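Local coordinates for protein aminotransferase (Neisseria meningitidis Z2491, PDB 3JTX) that probably catalyses the pyridoxal phosphate-dependent transfer of amino groups, as a dimeric member of the class I and II aminotransferases, at residues P250-G255 with I280-A285; P43-I48 with E293-D298; P63-L68 with Y270-G275; L86-D91 with R232-L237. One frame throughout, in Å; residues are numbered along the deposited sequence.

In the fold
Contacts 1, 2 and 3 each touch the second subunit, whereas contact 4 touches no other chain of the assembly. Contact 1 is the buried one, purely apolar between its segments and next to the cofactor phosphate; the other three are partly buried. Helix 280-291 links the first three: its Ala-285 packs on Ile-48 of contact 2, and its Gln-283 reaches the backbone N of Leu-68 in contact 3. Contact 2 wraps apolar groups round a histidine, contact 3 mixes methyl packing with two bridging waters, and contact 4, about 21 Å from contact 3 between centres, rests on an arginine gripping a carbonyl oxygen.

Contact 1: residues P250-G255 with I280-A285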
loop_
_atom_site.group_PDB
_atom_site.type_symbol
_atom_site.label_atom_id
_atom_site.label_comp_id
_atom_site.label_asym_id
_atom_site.label_seq_id
_atom_site.Cartn_x
_atom_site.Cartn_y
_atom_site.Cartn_z
ATOM N N PRO A 250 -12.032 1.409 9.786
ATOM C CA PRO A 250 -10.991 0.496 9.299
ATOM C C PRO A 250 -10.927 0.459 7.773
ATOM O O PRO A 250 -9.854 0.266 7.219
ATOM C CB PRO A 250 -11.428 -0.873 9.847
ATOM C CG PRO A 250 -12.926 -0.753 10.056
ATOM C CD PRO A 250 -13.117 0.692 10.495
ATOM N N GLY A 251 -12.058 0.654 7.101
ATOM C CA GLY A 251 -12.084 0.712 5.638
ATOM C C GLY A 251 -11.447 1.953 5.009
ATOM O O GLY A 251 -11.171 1.964 3.817
ATOM N N LEU A 252 -11.195 2.993 5.794
ATOM C CA LEU A 252 -10.579 4.203 5.256
ATOM C C LEU A 252 -9.100 3.980 4.924
ATOM O O LEU A 252 -8.562 4.626 4.029
ATOM C CB LEU A 252 -10.769 5.375 6.220
ATOM C CG LEU A 252 -10.335 6.754 5.724
ATOM C CD1 LEU A 252 -11.186 7.229 4.524
ATOM C CD2 LEU A 252 -10.389 7.752 6.878
ATOM N N ARG A 253 -8.463 3.052 5.642
ATOM C CA ARG A 253 -7.049 2.707 5.472
ATOM C C ARG A 253 -6.226 3.968 5.692
ATOM O O ARG A 253 -5.602 4.468 4.751
ATOM C CB ARG A 253 -6.741 2.076 4.090
ATOM C CG ARG A 253 -7.661 0.951 3.653
ATOM C CD ARG A 253 -7.863 -0.136 4.729
ATOM N NE ARG A 253 -6.597 -0.667 5.227
ATOM C CZ ARG A 253 -6.247 -0.819 6.506
ATOM N NH1 ARG A 253 -7.059 -0.518 7.515
ATOM N NH2 ARG A 253 -5.047 -1.314 6.789
ATOM N N SER A 254 -6.240 4.469 6.927
ATOM C CA SER A 254 -5.557 5.707 7.277
ATOM C C SER A 254 -5.011 5.741 8.715
ATOM O O SER A 254 -5.732 5.481 9.687
ATOM C CB SER A 254 -6.511 6.877 7.060
ATOM O OG SER A 254 -5.934 8.112 7.442
ATOM N N GLY A 255 -3.726 6.083 8.827
ATOM C CA GLY A 255 -3.105 6.358 10.099
ATOM C C GLY A 255 -1.887 7.235 9.889
ATOM O O GLY A 255 -1.786 7.962 8.886
ATOM N N ILE A 280 -6.107 12.232 -1.823
ATOM C CA ILE A 280 -6.339 13.512 -1.160
ATOM C C ILE A 280 -7.695 13.540 -0.410
ATOM O O ILE A 280 -7.739 13.967 0.751
ATOM C CB ILE A 280 -6.133 14.720 -2.102
ATOM C CG1 ILE A 280 -4.639 14.798 -2.486
ATOM C CG2 ILE A 280 -6.516 16.011 -1.381
ATOM C CD1 ILE A 280 -4.297 15.757 -3.607
ATOM N N PRO A 281 -8.786 13.073 -1.043
ATOM C CA PRO A 281 -10.038 12.995 -0.258
ATOM C C PRO A 281 -9.946 12.164 1.024
ATOM O O PRO A 281 -10.593 12.507 2.021
ATOM C CB PRO A 281 -11.033 12.391 -1.246
ATOM C CG PRO A 281 -10.534 12.867 -2.590
ATOM C CD PRO A 281 -9.022 12.785 -2.467
ATOM N N VAL A 282 -9.140 11.099 1.026
ATOM C CA VAL A 282 -8.896 10.349 2.263
ATOM C C VAL A 282 -8.084 11.174 3.274
ATOM O O VAL A 282 -8.354 11.123 4.489
ATOM C CB VAL A 282 -8.219 9.007 1.973
ATOM C CG1 VAL A 282 -7.858 8.289 3.266
ATOM C CG2 VAL A 282 -9.160 8.133 1.108
ATOM N N GLN A 283 -7.125 11.959 2.782
ATOM C CA GLN A 283 -6.414 12.902 3.632
ATOM C C GLN A 283 -7.358 13.934 4.274
ATOM O O GLN A 283 -7.237 14.245 5.460
ATOM C CB GLN A 283 -5.318 13.637 2.867
ATOM C CG GLN A 283 -4.173 12.743 2.364
ATOM C CD GLN A 283 -2.989 13.580 1.900
ATOM O OE1 GLN A 283 -2.509 14.447 2.640
ATOM N NE2 GLN A 283 -2.503 13.313 0.680
ATOM N N ARG A 284 -8.303 14.444 3.488
ATOM C CA ARG A 284 -9.270 15.416 3.997
ATOM C C ARG A 284 -10.176 14.805 5.087
ATOM O O ARG A 284 -10.433 15.429 6.121
ATOM C CB ARG A 284 -10.125 15.979 2.862
ATOM C CG ARG A 284 -9.331 16.657 1.748
ATOM C CD ARG A 284 -8.963 18.074 2.062
ATOM N NE ARG A 284 -8.206 18.654 0.959
ATOM C CZ ARG A 284 -7.252 19.566 1.089
ATOM N NH1 ARG A 284 -6.920 20.047 2.288
ATOM N NH2 ARG A 284 -6.612 19.996 0.012
ATOM N N ALA A 285 -10.682 13.609 4.816
ATOM C CA ALA A 285 -11.507 12.873 5.769
ATOM C C ALA A 285 -10.711 12.608 7.047
ATOM O O ALA A 285 -11.257 12.669 8.155
ATOM C CB ALA A 285 -11.977 11.559 5.133
#
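The loop that joins strands 237-242 and 255-259 of the large mixed sheet, beside the cofactor site of this fold-type I aminotransferase, packs here on the first turns of helix 280-291. Leu-252 and Val-282 reach toward each other tip to tip, with Leu-252 CD1 3.7 Å from Val-282 CG1 and 4.1 Å from Val-282 CG2, so that one methyl lies against both branches of the valine. With its CG anti to the backbone N (chi1 -173°), Leu-252 stretches out to the helix, and the same CD1 comes within 4.4 Å of Ala-285 CB, one turn further on. Ser-254 adds its CB, 4.3 Å from Val-282 CG1, while its OG bonds to Ser-286 OG. Arg-253 leads the other way: NH1 donates to Pro-250 O at 2.9 Å, nearly straight (169°) and in the guanidinium plane, and NH2 bonds to the phosphate of the pyridoxal phosphate-lysine at position 245. Leu-52 of helix 46-54 and Leu-59 of the second subunit also pack on Leu-252. Methyl packing thus backs the loop on its helix side, while the bond to Pro-250 O limits rotation of the guanidinium that meets the cofactor phosphate.

Contact 2: residues P43-I48 with E293-D298; sequences PTPKVI and EQHVID
The imidazole of His-295 is met obliquely by three apolar side chains around the start of helix 46-54. Pro-45, at the N-cap position of that helix, crosses the histidine at a slant: its CG is 3.6 Å from His-295 CD2, and its CB is 3.8 Å from His-295 CB, so the pyrrolidine ring follows the histidine from the root of the side chain to the ring. Val-47 crosses His-295 at about a right angle and brings CG1 to 4.0 Å from His-295 ND1. Further round, Ile-48 CD1 stands 4.2 Å from His-295 NE2. The histidine's chi1 of 79° places CG between the backbone N and the carbonyl carbon, and in this position one ring face receives CG2 of the next residue, Val-296, 3.5 Å above the plane. Both ring nitrogens have polar partners outside the two segments, ND1 with Asp-292 OD2 and NE2 with Ser-247 OG. Helices 46-54 and 294-314 are joined here close to the second subunit, whose Leu-59 packs on Thr-44. Bonds at both nitrogens would hold the imidazole against rotation, and the carboxylate at ND1 may favour a proton there, while Pro-45, Val-47 and Ile-48 pack obliquely round the same ring.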
loop_
_atom_site.group_PDB
_atom_site.type_symbol
_atom_site.label_atom_id
_atom_site.label_comp_id
_atom_site.label_asym_id
_atom_site.label_seq_id
_atom_site.Cartn_x
_atom_site.Cartn_y
_atom_site.Cartn_z
ATOM N N PRO A 43 -20.597 2.133 13.936
ATOM C CA PRO A 43 -20.696 2.808 12.638
ATOM C C PRO A 43 -19.744 4.004 12.462
ATOM O O PRO A 43 -19.315 4.638 13.436
ATOM C CB PRO A 43 -22.155 3.284 12.589
ATOM C CG PRO A 43 -22.594 3.392 14.017
ATOM C CD PRO A 43 -21.740 2.434 14.822
ATOM N N THR A 44 -19.438 4.293 11.201
ATOM C CA THR A 44 -18.612 5.433 10.816
ATOM C C THR A 44 -19.330 6.744 11.109
ATOM O O THR A 44 -20.500 6.885 10.781
ATOM C CB THR A 44 -18.272 5.344 9.318
ATOM O OG1 THR A 44 -17.541 4.128 9.081
ATOM C CG2 THR A 44 -17.439 6.545 8.862
ATOM N N PRO A 45 -18.635 7.710 11.726
ATOM C CA PRO A 45 -19.236 9.016 12.016
ATOM C C PRO A 45 -19.371 9.924 10.805
ATOM O O PRO A 45 -18.523 9.920 9.924
ATOM C CB PRO A 45 -18.248 9.643 13.001
ATOM C CG PRO A 45 -16.966 8.996 12.722
ATOM C CD PRO A 45 -17.256 7.619 12.229
ATOM N N LYS A 46 -20.411 10.747 10.826
ATOM C CA LYS A 46 -20.728 11.670 9.754
ATOM C C LYS A 46 -19.671 12.757 9.543
ATOM O O LYS A 46 -19.488 13.207 8.422
ATOM C CB LYS A 46 -22.100 12.309 10.009
ATOM C CG LYS A 46 -22.569 13.302 8.952
ATOM C CD LYS A 46 -24.062 13.658 9.135
ATOM C CE LYS A 46 -24.382 15.074 8.648
ATOM N NZ LYS A 46 -24.090 15.241 7.207
ATOM N N VAL A 47 -18.990 13.191 10.604
ATOM C CA VAL A 47 -17.961 14.229 10.453
ATOM C C VAL A 47 -16.874 13.804 9.434
ATOM O O VAL A 47 -16.361 14.632 8.685
ATOM C CB VAL A 47 -17.313 14.636 11.806
ATOM C CG1 VAL A 47 -16.479 13.504 12.413
ATOM C CG2 VAL A 47 -16.463 15.879 11.629
ATOM N N ILE A 48 -16.561 12.509 9.401
ATOM C CA ILE A 48 -15.561 11.964 8.488
ATOM C C ILE A 48 -16.135 11.820 7.063
ATOM O O ILE A 48 -15.503 12.240 6.080
ATOM C CB ILE A 48 -15.007 10.605 9.004
ATOM C CG1 ILE A 48 -14.346 10.771 10.382
ATOM C CG2 ILE A 48 -13.991 9.996 8.009
ATOM C CD1 ILE A 48 -13.791 9.446 11.005
ATOM N N GLU A 293 -12.976 15.289 18.410
ATOM C CA GLU A 293 -12.983 14.353 19.524
ATOM C C GLU A 293 -14.379 13.882 19.934
ATOM O O GLU A 293 -14.487 12.875 20.634
ATOM C CB GLU A 293 -12.249 14.923 20.734
ATOM C CG GLU A 293 -10.767 15.142 20.522
ATOM C CD GLU A 293 -9.985 13.877 20.155
ATOM O OE1 GLU A 293 -10.287 12.776 20.662
ATOM O OE2 GLU A 293 -9.037 13.998 19.355
ATOM N N GLN A 294 -15.443 14.576 19.509
ATOM C CA GLN A 294 -16.774 14.190 19.975
ATOM C C GLN A 294 -17.088 12.759 19.582
ATOM O O GLN A 294 -17.561 11.971 20.403
ATOM C CB GLN A 294 -17.874 15.139 19.481
ATOM C CG GLN A 294 -19.216 14.926 20.192
ATOM C CD GLN A 294 -19.105 15.065 21.722
ATOM O OE1 GLN A 294 -18.659 16.102 22.228
ATOM N NE2 GLN A 294 -19.483 14.004 22.457
ATOM N N HIS A 295 -16.804 12.400 18.332
ATOM C CA HIS A 295 -17.100 11.043 17.888
ATOM C C HIS A 295 -16.260 10.018 18.646
ATOM O O HIS A 295 -16.686 8.874 18.822
ATOM C CB HIS A 295 -16.954 10.905 16.373
ATOM C CG HIS A 295 -15.541 10.765 15.892
ATOM N ND1 HIS A 295 -14.730 11.850 15.647
ATOM C CD2 HIS A 295 -14.811 9.667 15.575
ATOM C CE1 HIS A 295 -13.549 11.427 15.218
ATOM N NE2 HIS A 295 -13.575 10.105 15.160
ATOM N N VAL A 296 -15.072 10.425 19.109
ATOM C CA VAL A 296 -14.182 9.512 19.823
ATOM C C VAL A 296 -14.690 9.315 21.252
ATOM O O VAL A 296 -14.701 8.182 21.762
ATOM C CB VAL A 296 -12.730 10.003 19.823
ATOM C CG1 VAL A 296 -11.846 8.987 20.503
ATOM C CG2 VAL A 296 -12.234 10.247 18.383
ATOM N N ILE A 297 -15.120 10.413 21.884
ATOM C CA ILE A 297 -15.747 10.360 23.200
ATOM C C ILE A 297 -16.988 9.449 23.169
ATOM O O ILE A 297 -17.143 8.584 24.024
ATOM C CB ILE A 297 -16.122 11.768 23.704
ATOM C CG1 ILE A 297 -14.842 12.583 24.000
ATOM C CG2 ILE A 297 -17.050 11.665 24.945
ATOM C CD1 ILE A 297 -15.034 14.127 23.963
ATOM N N ASP A 298 -17.840 9.608 22.159
ATOM C CA ASP A 298 -19.028 8.754 22.007
ATOM C C ASP A 298 -18.644 7.271 21.856
ATOM O O ASP A 298 -19.216 6.396 22.494
ATOM C CB ASP A 298 -19.842 9.193 20.792
ATOM C CG ASP A 298 -20.432 10.600 20.940
ATOM O OD1 ASP A 298 -20.515 11.136 22.065
ATOM O OD2 ASP A 298 -20.801 11.172 19.893
#

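Contact 3: residues P63-L68 with Y270-G275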
loop_
_atom_site.group_PDB
_atom_site.type_symbol
_atom_site.label_atom_id
_atom_site.label_comp_id
_atom_site.label_asym_id
_atom_site.label_seq_id
_atom_site.Cartn_x
_atom_site.Cartn_y
_atom_site.Cartn_z
ATOM N N PRO A 63 -1.582 12.330 -5.202
ATOM C CA PRO A 63 -1.029 12.807 -3.955
ATOM C C PRO A 63 0.468 12.557 -3.835
ATOM O O PRO A 63 0.987 11.579 -4.382
ATOM C CB PRO A 63 -1.771 11.978 -2.905
ATOM C CG PRO A 63 -2.002 10.661 -3.616
ATOM C CD PRO A 63 -2.309 11.057 -5.044
ATOM N N LEU A 64 1.147 13.429 -3.104
ATOM C CA LEU A 64 2.556 13.234 -2.794
ATOM C C LEU A 64 2.651 12.258 -1.631
ATOM O O LEU A 64 1.779 12.218 -0.766
ATOM C CB LEU A 64 3.214 14.573 -2.456
ATOM C CG LEU A 64 3.376 15.568 -3.609
ATOM C CD1 LEU A 64 4.041 16.828 -3.057
ATOM C CD2 LEU A 64 4.188 14.972 -4.803
ATOM N N THR A 65 3.693 11.446 -1.618
ATOM C CA THR A 65 3.817 10.392 -0.596
ATOM C C THR A 65 3.855 10.927 0.823
ATOM O O THR A 65 3.331 10.307 1.746
ATOM C CB THR A 65 5.077 9.532 -0.886
ATOM O OG1 THR A 65 5.022 9.098 -2.253
ATOM C CG2 THR A 65 5.139 8.330 0.030
ATOM N N ALA A 66 4.471 12.090 1.014
ATOM C CA ALA A 66 4.586 12.689 2.342
ATOM C C ALA A 66 3.258 13.235 2.880
ATOM O O ALA A 66 3.143 13.517 4.069
ATOM C CB ALA A 66 5.661 13.806 2.335
ATOM N N GLY A 67 2.261 13.394 2.010
ATOM C CA GLY A 67 0.958 13.915 2.425
ATOM C C GLY A 67 0.913 15.424 2.480
ATOM O O GLY A 67 1.937 16.095 2.391
ATOM N N LEU A 68 -0.290 15.963 2.632
ATOM C CA LEU A 68 -0.485 17.406 2.691
ATOM C C LEU A 68 0.085 17.972 3.984
ATOM O O LEU A 68 -0.051 17.357 5.044
ATOM C CB LEU A 68 -1.978 17.724 2.628
ATOM C CG LEU A 68 -2.675 17.480 1.297
ATOM C CD1 LEU A 68 -4.196 17.629 1.470
ATOM C CD2 LEU A 68 -2.134 18.411 0.206
ATOM N N TYR A 270 11.786 5.236 0.353
ATOM C CA TYR A 270 11.320 3.895 0.039
ATOM C C TYR A 270 9.840 3.895 -0.352
ATOM O O TYR A 270 9.460 3.204 -1.303
ATOM C CB TYR A 270 11.528 2.985 1.255
ATOM C CG TYR A 270 11.057 1.563 1.080
ATOM C CD1 TYR A 270 11.923 0.577 0.639
ATOM C CD2 TYR A 270 9.776 1.193 1.419
ATOM C CE1 TYR A 270 11.503 -0.753 0.496
ATOM C CE2 TYR A 270 9.345 -0.121 1.262
ATOM C CZ TYR A 270 10.226 -1.090 0.809
ATOM O OH TYR A 270 9.788 -2.409 0.663
ATOM N N ARG A 271 9.026 4.674 0.369
ATOM C CA ARG A 271 7.588 4.698 0.171
ATOM C C ARG A 271 7.197 5.361 -1.147
ATOM O O ARG A 271 6.127 5.073 -1.683
ATOM C CB ARG A 271 6.866 5.360 1.352
ATOM C CG ARG A 271 6.932 4.531 2.629
ATOM C CD ARG A 271 6.434 5.293 3.842
ATOM N NE ARG A 271 5.001 5.501 3.745
ATOM C CZ ARG A 271 4.082 4.571 3.940
ATOM N NH1 ARG A 271 4.419 3.335 4.281
ATOM N NH2 ARG A 271 2.813 4.890 3.807
ATOM N N THR A 272 8.060 6.213 -1.691
ATOM C CA THR A 272 7.786 6.799 -3.009
ATOM C C THR A 272 7.783 5.718 -4.077
ATOM O O THR A 272 6.997 5.793 -5.024
ATOM C CB THR A 272 8.726 7.977 -3.396
ATOM O OG1 THR A 272 10.040 7.496 -3.703
ATOM C CG2 THR A 272 8.769 8.999 -2.273
ATOM N N TYR A 273 8.602 4.680 -3.900
ATOM C CA TYR A 273 8.602 3.547 -4.826
ATOM C C TYR A 273 7.546 2.504 -4.465
ATOM O O TYR A 273 6.906 1.929 -5.359
ATOM C CB TYR A 273 9.995 2.909 -4.884
ATOM C CG TYR A 273 11.008 3.781 -5.589
ATOM C CD1 TYR A 273 11.140 3.734 -6.963
ATOM C CD2 TYR A 273 11.808 4.671 -4.881
ATOM C CE1 TYR A 273 12.051 4.539 -7.642
ATOM C CE2 TYR A 273 12.729 5.491 -5.549
ATOM C CZ TYR A 273 12.844 5.418 -6.924
ATOM O OH TYR A 273 13.755 6.211 -7.582
ATOM N N HIS A 274 7.359 2.283 -3.162
ATOM C CA HIS A 274 6.435 1.275 -2.613
ATOM C C HIS A 274 4.966 1.633 -2.906
ATOM O O HIS A 274 4.088 0.753 -2.901
ATOM C CB HIS A 274 6.781 1.141 -1.118
ATOM C CG HIS A 274 5.760 0.478 -0.257
ATOM N ND1 HIS A 274 4.918 1.193 0.579
ATOM C CD2 HIS A 274 5.544 -0.832 0.018
ATOM C CE1 HIS A 274 4.187 0.345 1.284
ATOM N NE2 HIS A 274 4.536 -0.888 0.952
ATOM N N GLY A 275 4.710 2.913 -3.190
ATOM C CA GLY A 275 3.425 3.359 -3.761
ATOM C C GLY A 275 2.320 3.545 -2.736
ATOM O O GLY A 275 1.170 3.142 -2.971
HETATM O O HOH W 1 3.882 8.258 3.652
HETATM O O HOH W 2 4.244 6.718 -3.523
#
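Thr-65 carries the contact from its side, and its CB already lies 4.0 Å from Thr-272 CG2, the two threonines crossing at about a right angle. From CB the side chain forks. The methyl, CG2, stands anti to the backbone N and points at the helix, where it meets Arg-271 CB at 3.7 Å in an oblique crossing. The hydroxyl, OG1, rests 3.7 Å from Thr-272 CA and as far from Thr-272 CG2, and is joined to water 2 at 2.8 Å; that water donates to Arg-271 O, so the hydroxyl reaches the helix backbone through a single molecule.

Thr-65 follows Leu-64 in a type I beta turn that ends at Gly-67, in the loop between helices 46-54 and 69-82. The turn is laid against the last turn of helix 261-274, which gives way to loop at Gly-275, where phi is positive. This corner of the fold belongs to the dimer interface: Thr-272 O accepts from Arg-101 of the second subunit, and the ring of Tyr-273 stacks on Tyr-12 of that subunit.

A second water joins the backbone of the turn to a side chain of the helix. Water 1 lies 2.9 Å from Thr-65 O, to which it can donate, and accepts from Arg-271 NE at 3.0 Å, lying at the edge of the guanidinium and in its plane. The arginine chain bends at chi3 (69°), turning the head out of the line of its aliphatic stem, and NH2 forms a salt bridge with Glu-102 of helix 100-111.

Contact 4: residues L86-D91 with R232-L237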
loop_
_atom_site.group_PDB
_atom_site.type_symbol
_atom_site.label_atom_id
_atom_site.label_comp_id
_atom_site.label_asym_id
_atom_site.label_seq_id
_atom_site.Cartn_x
_atom_site.Cartn_y
_atom_site.Cartn_z
ATOM N N LEU A 86 2.897 17.196 24.235
ATOM C CA LEU A 86 3.906 16.598 23.367
ATOM C C LEU A 86 4.011 17.375 22.057
ATOM O O LEU A 86 3.014 17.544 21.364
ATOM C CB LEU A 86 3.545 15.137 23.063
ATOM C CG LEU A 86 4.617 14.290 22.364
ATOM C CD1 LEU A 86 5.777 13.979 23.320
ATOM C CD2 LEU A 86 3.992 13.028 21.852
ATOM N N THR A 87 5.217 17.855 21.748
ATOM C CA THR A 87 5.476 18.622 20.537
ATOM C C THR A 87 6.274 17.779 19.536
ATOM O O THR A 87 7.438 17.436 19.774
ATOM C CB THR A 87 6.237 19.919 20.839
ATOM O OG1 THR A 87 7.481 19.608 21.477
ATOM C CG2 THR A 87 5.409 20.820 21.754
ATOM N N VAL A 88 5.624 17.454 18.421
ATOM C CA VAL A 88 6.182 16.628 17.359
ATOM C C VAL A 88 6.099 17.452 16.070
ATOM O O VAL A 88 5.062 18.032 15.764
ATOM C CB VAL A 88 5.366 15.308 17.232
ATOM C CG1 VAL A 88 5.794 14.471 16.017
ATOM C CG2 VAL A 88 5.472 14.495 18.528
ATOM N N ASP A 89 7.186 17.510 15.320
ATOM C CA ASP A 89 7.284 18.448 14.190
ATOM C C ASP A 89 6.617 17.858 12.946
ATOM O O ASP A 89 7.075 16.859 12.423
ATOM C CB ASP A 89 8.771 18.768 13.935
ATOM C CG ASP A 89 8.988 19.835 12.866
ATOM O OD1 ASP A 89 8.082 20.116 12.056
ATOM O OD2 ASP A 89 10.101 20.397 12.843
ATOM N N ALA A 90 5.537 18.488 12.476
ATOM C CA ALA A 90 4.816 18.044 11.286
ATOM C C ALA A 90 5.704 18.018 10.039
ATOM O O ALA A 90 5.495 17.192 9.151
ATOM C CB ALA A 90 3.562 18.919 11.047
ATOM N N ASP A 91 6.709 18.889 9.985
ATOM C CA ASP A 91 7.613 18.963 8.816
ATOM C C ASP A 91 8.572 17.778 8.667
ATOM O O ASP A 91 9.056 17.543 7.556
ATOM C CB ASP A 91 8.502 20.223 8.881
ATOM C CG ASP A 91 7.723 21.528 8.762
ATOM O OD1 ASP A 91 6.657 21.563 8.114
ATOM O OD2 ASP A 91 8.216 22.545 9.299
ATOM N N ARG A 232 14.253 11.506 27.415
ATOM C CA ARG A 232 14.928 10.780 26.341
ATOM C C ARG A 232 14.501 11.340 24.994
ATOM O O ARG A 232 13.351 11.723 24.836
ATOM C CB ARG A 232 14.519 9.302 26.436
ATOM C CG ARG A 232 15.187 8.377 25.440
ATOM C CD ARG A 232 14.744 6.922 25.641
ATOM N NE ARG A 232 15.512 6.027 24.779
ATOM C CZ ARG A 232 16.694 5.498 25.099
ATOM N NH1 ARG A 232 17.251 5.737 26.291
ATOM N NH2 ARG A 232 17.320 4.718 24.224
ATOM N N SER A 233 15.420 11.392 24.034
ATOM C CA SER A 233 15.106 11.837 22.679
ATOM C C SER A 233 14.229 10.797 21.954
ATOM O O SER A 233 13.963 9.716 22.468
ATOM C CB SER A 233 16.403 12.049 21.887
ATOM O OG SER A 233 16.931 10.811 21.420
ATOM N N ARG A 234 13.819 11.124 20.743
ATOM C CA ARG A 234 13.063 10.200 19.898
ATOM C C ARG A 234 13.940 9.386 18.955
ATOM O O ARG A 234 13.427 8.810 18.006
ATOM C CB ARG A 234 12.066 10.981 19.064
ATOM C CG ARG A 234 10.921 11.458 19.846
ATOM C CD ARG A 234 10.121 12.482 19.068
ATOM N NE ARG A 234 9.327 13.176 20.045
ATOM C CZ ARG A 234 8.986 14.449 20.017
ATOM N NH1 ARG A 234 9.306 15.258 19.004
ATOM N NH2 ARG A 234 8.286 14.903 21.032
ATOM N N GLN A 235 15.251 9.342 19.183
ATOM C CA GLN A 235 16.145 8.600 18.291
ATOM C C GLN A 235 15.772 7.115 18.301
ATOM O O GLN A 235 15.617 6.510 19.377
ATOM C CB GLN A 235 17.615 8.772 18.705
ATOM C CG GLN A 235 18.604 8.228 17.676
ATOM C CD GLN A 235 20.051 8.403 18.085
ATOM O OE1 GLN A 235 20.794 9.145 17.457
ATOM N NE2 GLN A 235 20.454 7.718 19.135
ATOM N N LYS A 236 15.635 6.532 17.109
ATOM C CA LYS A 236 15.307 5.120 16.925
ATOM C C LYS A 236 13.949 4.705 17.539
ATOM O O LYS A 236 13.764 3.539 17.903
ATOM C CB LYS A 236 16.439 4.237 17.446
ATOM C CG LYS A 236 17.758 4.371 16.655
ATOM C CD LYS A 236 18.777 3.323 17.084
ATOM C CE LYS A 236 20.017 3.387 16.189
ATOM N NZ LYS A 236 21.107 2.501 16.687
ATOM N N LEU A 237 13.030 5.665 17.667
ATOM C CA LEU A 237 11.656 5.429 18.143
ATOM C C LEU A 237 10.667 5.811 17.067
ATOM O O LEU A 237 10.774 6.885 16.492
ATOM C CB LEU A 237 11.324 6.290 19.365
ATOM C CG LEU A 237 12.175 6.194 20.618
ATOM C CD1 LEU A 237 11.546 7.071 21.718
ATOM C CD2 LEU A 237 12.292 4.734 21.076
#
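Arg-234 grips the carbonyl oxygen of Thr-87 end-on with both terminal nitrogens. Arg-234 NH1 and NH2 each donate to Thr-87 O at 3.0 Å, and a single acceptor shared by two N-H groups leaves both bonds bent, at 139° and 141°. The oxygen lies near the guanidinium plane, at its edge, but the two donors approach the carbonyl differently: NH1 is tilted a little from the carbonyl plane, whereas NH2 stands well above it. NH1 also forms a salt bridge with Glu-93, whose OE1 accepts from the backbone N of Asp-89 as well, tying the arginine and the 86-91 loop to one carboxylate.

Around this polar centre the packing is apolar. Val-88 CG2 covers one face of the guanidinium, toward its rim and 3.8 Å from Arg-234 CZ, while Leu-86 CD1 comes to 3.5 Å from Arg-234 NH2 at the edge. The arginine reaches the carbonyl by being extended from CG to NE, its root lying in a type II turn from Arg-234 to Leu-237 that leads into strand 237-242. Leu-224 of helix 223-229 touches both Leu-86 and Arg-234. Two loops, each running into a strand of the large sheet, are thus joined by one long side chain. Its charge is probably balanced largely by Glu-93, while the paired bonds to Thr-87 O fix the orientation of the guanidinium.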